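PDB 2PG0: acyl-CoA dehydrogenase from Geobacillus kaustophilus, which probably uses bound FAD to dehydrogenate acyl chains at the alpha-beta position, introducing a double bond. Local coordinates for residues F17-A29 against S45-C57. Residues are numbered along the deposited sequence; the frame is centred on the assembly and turned at random.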
loop_
_atom_site.group_PDB
_atom_site.type_symbol
_atom_site.label_atom_id
_atom_site.label_comp_id
_atom_site.label_asym_id
_atom_site.label_seq_id
_atom_site.Cartn_x
_atom_site.Cartn_y
_atom_site.Cartn_z
ATOM N N PHE A 17 -20.970 -30.474 -15.966
ATOM C CA PHE A 17 -19.595 -30.978 -16.005
ATOM C C PHE A 17 -18.822 -30.663 -14.720
ATOM O O PHE A 17 -18.117 -31.533 -14.198
ATOM C CB PHE A 17 -18.832 -30.456 -17.229
ATOM C CG PHE A 17 -17.376 -30.839 -17.241
ATOM C CD1 PHE A 17 -16.977 -32.099 -17.680
ATOM C CD2 PHE A 17 -16.402 -29.945 -16.791
ATOM C CE1 PHE A 17 -15.627 -32.459 -17.681
ATOM C CE2 PHE A 17 -15.052 -30.300 -16.790
ATOM C CZ PHE A 17 -14.666 -31.550 -17.232
ATOM N N ARG A 18 -18.940 -29.424 -14.234
ATOM C CA ARG A 18 -18.280 -29.020 -12.994
ATOM C C ARG A 18 -18.693 -29.910 -11.823
ATOM O O ARG A 18 -17.847 -30.339 -11.033
ATOM C CB ARG A 18 -18.552 -27.552 -12.651
ATOM C CG ARG A 18 -17.686 -27.035 -11.498
ATOM C CD ARG A 18 -18.133 -25.666 -11.009
ATOM N NE ARG A 18 -17.949 -24.636 -12.031
ATOM C CZ ARG A 18 -16.818 -23.956 -12.229
ATOM N NH1 ARG A 18 -15.744 -24.195 -11.479
ATOM N NH2 ARG A 18 -16.759 -23.033 -13.183
ATOM N N ALA A 19 -19.994 -30.182 -11.722
ATOM C CA ALA A 19 -20.516 -31.033 -10.657
ATOM C C ALA A 19 -19.973 -32.460 -10.773
ATOM O O ALA A 19 -19.598 -33.065 -9.763
ATOM C CB ALA A 19 -22.048 -31.028 -10.667
ATOM N N ALA A 20 -19.920 -32.985 -11.998
ATOM C CA ALA A 20 -19.395 -34.335 -12.246
ATOM C C ALA A 20 -17.903 -34.423 -11.907
ATOM O O ALA A 20 -17.446 -35.392 -11.284
ATOM C CB ALA A 20 -19.640 -34.754 -13.695
ATOM N N PHE A 21 -17.148 -33.410 -12.328
ATOM C CA PHE A 21 -15.713 -33.364 -12.065
ATOM C C PHE A 21 -15.443 -33.200 -10.563
ATOM O O PHE A 21 -14.555 -33.860 -10.017
ATOM C CB PHE A 21 -15.039 -32.264 -12.908
ATOM C CG PHE A 21 -13.539 -32.266 -12.830
ATOM C CD1 PHE A 21 -12.807 -33.433 -13.074
ATOM C CD2 PHE A 21 -12.851 -31.094 -12.515
ATOM C CE1 PHE A 21 -11.410 -33.433 -12.995
ATOM C CE2 PHE A 21 -11.453 -31.084 -12.445
ATOM C CZ PHE A 21 -10.732 -32.248 -12.679
ATOM N N ARG A 22 -16.216 -32.347 -9.890
ATOM C CA ARG A 22 -16.079 -32.198 -8.437
ATOM C C ARG A 22 -16.355 -33.520 -7.707
ATOM O O ARG A 22 -15.690 -33.844 -6.717
ATOM C CB ARG A 22 -17.000 -31.107 -7.899
ATOM C CG ARG A 22 -16.719 -30.742 -6.437
ATOM C CD ARG A 22 -17.795 -29.822 -5.888
ATOM N NE ARG A 22 -17.968 -28.614 -6.698
ATOM C CZ ARG A 22 -17.241 -27.506 -6.573
ATOM N NH1 ARG A 22 -16.262 -27.439 -5.676
ATOM N NH2 ARG A 22 -17.487 -26.467 -7.355
ATOM N N LYS A 23 -17.331 -34.281 -8.204
ATOM C CA LYS A 23 -17.646 -35.586 -7.613
ATOM C C LYS A 23 -16.456 -36.543 -7.719
ATOM O O LYS A 23 -16.135 -37.253 -6.763
ATOM C CB LYS A 23 -18.886 -36.199 -8.257
ATOM C CG LYS A 23 -19.398 -37.435 -7.522
ATOM C CD LYS A 23 -20.754 -37.879 -8.050
ATOM C CE LYS A 23 -21.324 -38.987 -7.171
ATOM N NZ LYS A 23 -22.812 -39.075 -7.305
ATOM N N PHE A 24 -15.806 -36.547 -8.879
ATOM C CA PHE A 24 -14.583 -37.316 -9.089
ATOM C C PHE A 24 -13.498 -36.911 -8.075
ATOM O O PHE A 24 -12.896 -37.766 -7.415
ATOM C CB PHE A 24 -14.096 -37.134 -10.529
ATOM C CG PHE A 24 -12.770 -37.774 -10.818
ATOM C CD1 PHE A 24 -12.687 -39.130 -11.139
ATOM C CD2 PHE A 24 -11.598 -37.018 -10.788
ATOM C CE1 PHE A 24 -11.455 -39.723 -11.414
ATOM C CE2 PHE A 24 -10.362 -37.604 -11.062
ATOM C CZ PHE A 24 -10.288 -38.963 -11.378
ATOM N N LEU A 25 -13.270 -35.607 -7.946
ATOM C CA LEU A 25 -12.225 -35.091 -7.055
ATOM C C LEU A 25 -12.515 -35.326 -5.578
ATOM O O LEU A 25 -11.594 -35.533 -4.784
ATOM C CB LEU A 25 -11.994 -33.592 -7.306
ATOM C CG LEU A 25 -11.470 -33.206 -8.692
ATOM C CD1 LEU A 25 -11.363 -31.681 -8.787
ATOM C CD2 LEU A 25 -10.126 -33.875 -8.990
ATOM N N GLU A 26 -13.791 -35.279 -5.205
ATOM C CA GLU A 26 -14.180 -35.526 -3.819
ATOM C C GLU A 26 -13.759 -36.918 -3.346
ATOM O O GLU A 26 -13.469 -37.111 -2.166
ATOM C CB GLU A 26 -15.679 -35.288 -3.607
ATOM C CG GLU A 26 -16.006 -33.810 -3.334
ATOM C CD GLU A 26 -17.492 -33.473 -3.459
ATOM O OE1 GLU A 26 -18.290 -34.363 -3.833
ATOM O OE2 GLU A 26 -17.864 -32.301 -3.186
ATOM N N LYS A 27 -13.716 -37.873 -4.276
ATOM C CA LYS A 27 -13.241 -39.224 -3.976
ATOM C C LYS A 27 -11.728 -39.390 -4.184
ATOM O O LYS A 27 -11.044 -39.964 -3.334
ATOM C CB LYS A 27 -13.991 -40.250 -4.823
ATOM C CG LYS A 27 -13.523 -41.691 -4.598
ATOM C CD LYS A 27 -14.372 -42.705 -5.345
ATOM C CE LYS A 27 -14.165 -42.635 -6.853
ATOM N NZ LYS A 27 -15.068 -43.598 -7.560
ATOM N N GLU A 28 -11.226 -38.886 -5.314
ATOM C CA GLU A 28 -9.871 -39.199 -5.784
ATOM C C GLU A 28 -8.766 -38.216 -5.396
ATOM O O GLU A 28 -7.581 -38.576 -5.436
ATOM C CB GLU A 28 -9.856 -39.370 -7.307
ATOM C CG GLU A 28 -10.731 -40.499 -7.840
ATOM C CD GLU A 28 -10.175 -41.891 -7.553
ATOM O OE1 GLU A 28 -9.115 -42.010 -6.906
ATOM O OE2 GLU A 28 -10.802 -42.874 -7.992
ATOM N N ALA A 29 -9.141 -36.999 -5.022
ATOM C CA ALA A 29 -8.146 -35.937 -4.821
ATOM C C ALA A 29 -8.170 -35.324 -3.427
ATOM O O ALA A 29 -7.151 -35.320 -2.726
ATOM C CB ALA A 29 -8.301 -34.856 -5.898
ATOM N N SER A 45 -1.170 -43.266 -11.143
ATOM C CA SER A 45 -2.517 -43.847 -11.159
ATOM C C SER A 45 -3.608 -42.769 -11.173
ATOM O O SER A 45 -4.668 -42.971 -11.775
ATOM C CB SER A 45 -2.707 -44.821 -9.988
ATOM O OG SER A 45 -2.597 -44.155 -8.744
ATOM N N PHE A 46 -3.337 -41.622 -10.538
ATOM C CA PHE A 46 -4.277 -40.499 -10.574
ATOM C C PHE A 46 -4.450 -39.929 -11.984
ATOM O O PHE A 46 -5.570 -39.670 -12.411
ATOM C CB PHE A 46 -3.897 -39.378 -9.593
ATOM C CG PHE A 46 -4.865 -38.220 -9.615
ATOM C CD1 PHE A 46 -6.098 -38.314 -8.964
ATOM C CD2 PHE A 46 -4.572 -37.060 -10.328
ATOM C CE1 PHE A 46 -7.015 -37.255 -8.998
ATOM C CE2 PHE A 46 -5.477 -35.992 -10.364
ATOM C CZ PHE A 46 -6.703 -36.090 -9.700
ATOM N N TRP A 47 -3.339 -39.717 -12.688
ATOM C CA TRP A 47 -3.374 -39.291 -14.089
ATOM C C TRP A 47 -4.129 -40.286 -14.980
ATOM O O TRP A 47 -4.884 -39.887 -15.874
ATOM C CB TRP A 47 -1.949 -39.135 -14.616
ATOM C CG TRP A 47 -1.235 -37.911 -14.103
ATOM C CD1 TRP A 47 -0.659 -37.744 -12.877
ATOM C CD2 TRP A 47 -1.009 -36.695 -14.824
ATOM N NE1 TRP A 47 -0.087 -36.486 -12.787
ATOM C CE2 TRP A 47 -0.285 -35.827 -13.971
ATOM C CE3 TRP A 47 -1.345 -36.253 -16.111
ATOM C CZ2 TRP A 47 0.106 -34.543 -14.366
ATOM C CZ3 TRP A 47 -0.962 -34.976 -16.502
ATOM C CH2 TRP A 47 -0.237 -34.138 -15.629
ATOM N N ALA A 48 -3.907 -41.578 -14.729
ATOM C CA ALA A 48 -4.582 -42.640 -15.472
ATOM C C ALA A 48 -6.096 -42.556 -15.267
ATOM O O ALA A 48 -6.864 -42.733 -16.215
ATOM C CB ALA A 48 -4.056 -44.002 -15.041
ATOM N N LYS A 49 -6.514 -42.294 -14.027
ATOM C CA LYS A 49 -7.932 -42.117 -13.710
ATOM C C LYS A 49 -8.490 -40.867 -14.383
ATOM O O LYS A 49 -9.594 -40.885 -14.918
ATOM C CB LYS A 49 -8.151 -42.055 -12.196
ATOM C CG LYS A 49 -7.938 -43.390 -11.483
ATOM C CD LYS A 49 -7.775 -43.159 -9.988
ATOM C CE LYS A 49 -7.681 -44.452 -9.217
ATOM N NZ LYS A 49 -7.357 -44.186 -7.781
ATOM N N MET A 50 -7.716 -39.781 -14.366
ATOM C CA MET A 50 -8.103 -38.562 -15.073
ATOM C C MET A 50 -8.311 -38.833 -16.571
ATOM O O MET A 50 -9.300 -38.383 -17.162
ATOM C CB MET A 50 -7.058 -37.456 -14.848
ATOM C CG MET A 50 -7.101 -36.824 -13.446
ATOM S SD MET A 50 -8.413 -35.599 -13.142
ATOM C CE MET A 50 -7.785 -34.227 -14.131
ATOM N N GLY A 51 -7.392 -39.581 -17.174
ATOM C CA GLY A 51 -7.448 -39.869 -18.602
ATOM C C GLY A 51 -8.641 -40.721 -18.991
ATOM O O GLY A 51 -9.318 -40.438 -19.988
ATOM N N GLU A 52 -8.910 -41.756 -18.197
ATOM C CA GLU A 52 -9.994 -42.694 -18.510
ATOM C C GLU A 52 -11.380 -42.062 -18.342
ATOM O O GLU A 52 -12.349 -42.489 -18.977
ATOM C CB GLU A 52 -9.848 -43.997 -17.708
ATOM C CG GLU A 52 -10.288 -43.923 -16.257
ATOM C CD GLU A 52 -9.848 -45.131 -15.429
ATOM O OE1 GLU A 52 -9.029 -45.941 -15.918
ATOM O OE2 GLU A 52 -10.315 -45.262 -14.277
ATOM N N ASN A 53 -11.452 -41.020 -17.514
ATOM C CA ASN A 53 -12.692 -40.304 -17.262
ATOM C C ASN A 53 -12.892 -39.100 -18.196
ATOM O O ASN A 53 -13.907 -38.404 -18.112
ATOM C CB ASN A 53 -12.770 -39.897 -15.786
ATOM C CG ASN A 53 -13.170 -41.053 -14.877
ATOM O OD1 ASN A 53 -14.356 -41.344 -14.712
ATOM N ND2 ASN A 53 -12.185 -41.715 -14.285
ATOM N N GLY A 54 -11.926 -38.875 -19.089
ATOM C CA GLY A 54 -12.013 -37.822 -20.113
ATOM C C GLY A 54 -11.588 -36.433 -19.651
ATOM O O GLY A 54 -11.908 -35.433 -20.300
ATOM N N PHE A 55 -10.852 -36.363 -18.544
ATOM C CA PHE A 55 -10.465 -35.068 -17.972
ATOM C C PHE A 55 -9.072 -34.596 -18.400
ATOM O O PHE A 55 -8.589 -33.565 -17.914
ATOM C CB PHE A 55 -10.570 -35.086 -16.443
ATOM C CG PHE A 55 -11.923 -35.501 -15.923
ATOM C CD1 PHE A 55 -13.095 -34.974 -16.465
ATOM C CD2 PHE A 55 -12.017 -36.409 -14.873
ATOM C CE1 PHE A 55 -14.346 -35.355 -15.977
ATOM C CE2 PHE A 55 -13.257 -36.797 -14.372
ATOM C CZ PHE A 55 -14.426 -36.276 -14.929
ATOM N N LEU A 56 -8.429 -35.345 -19.299
ATOM C CA LEU A 56 -7.154 -34.914 -19.885
ATOM C C LEU A 56 -7.329 -34.534 -21.343
ATOM O O LEU A 56 -7.983 -35.251 -22.105
ATOM C CB LEU A 56 -6.069 -35.993 -19.756
ATOM C CG LEU A 56 -5.663 -36.484 -18.368
ATOM C CD1 LEU A 56 -4.492 -37.434 -18.493
ATOM C CD2 LEU A 56 -5.328 -35.323 -17.424
ATOM N N CYS A 57 -6.745 -33.396 -21.720
ATOM C CA CYS A 57 -6.798 -32.882 -23.093
ATOM C C CYS A 57 -8.178 -33.013 -23.756
ATOM O O CYS A 57 -8.273 -33.512 -24.878
ATOM C CB CYS A 57 -5.737 -33.575 -23.952
ATOM S SG CYS A 57 -4.074 -33.440 -23.304
#
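F55, just beyond helix 44-52, inserts its ring among F17, F21 and F24 of helix 12-28, forming an aromatic cluster. The edge of F21 points at one face of F55, with F21 CD1 3.6 Å from F55 CG. F55 presents its own edge to a face of F24, CE2 lying 3.7 Å from F24 CG; both pairs are T-shaped, with planes at 62°. F17 CE1 reaches the rim of F55. F24 has CG anti to the backbone N (chi1 174°), which carries its ring toward the roughly antiparallel helix 44-52 (segment axes 12.2 Å apart at closest).

M50 adds Met-aromatic contacts: its bent chain sets SD 3.5 Å from F24 CE2 and at the edge of F21. The F46 ring packs against E28 CB, L25 CD2 and A29 CB. With F24 cut back to alanine, the F55 edge would probably lose its aromatic face and a gap open beside M50 and F46.

The polar link is a salt bridge: extended K49 brings NZ 2.9 Å from E28 OE1, on the syn side but 32° out of the carboxylate plane. N53 ND2 lies 3.6 Å from F24 CE1 while donating a nearly straight hydrogen bond to K49 O.

Within the N-terminal helical domain, F17 and F21 touch helix 71-84, F46 and M50 rest on I91 of helix 89-105, and N95 ND2 of that helix hydrogen-bonds to F55 O.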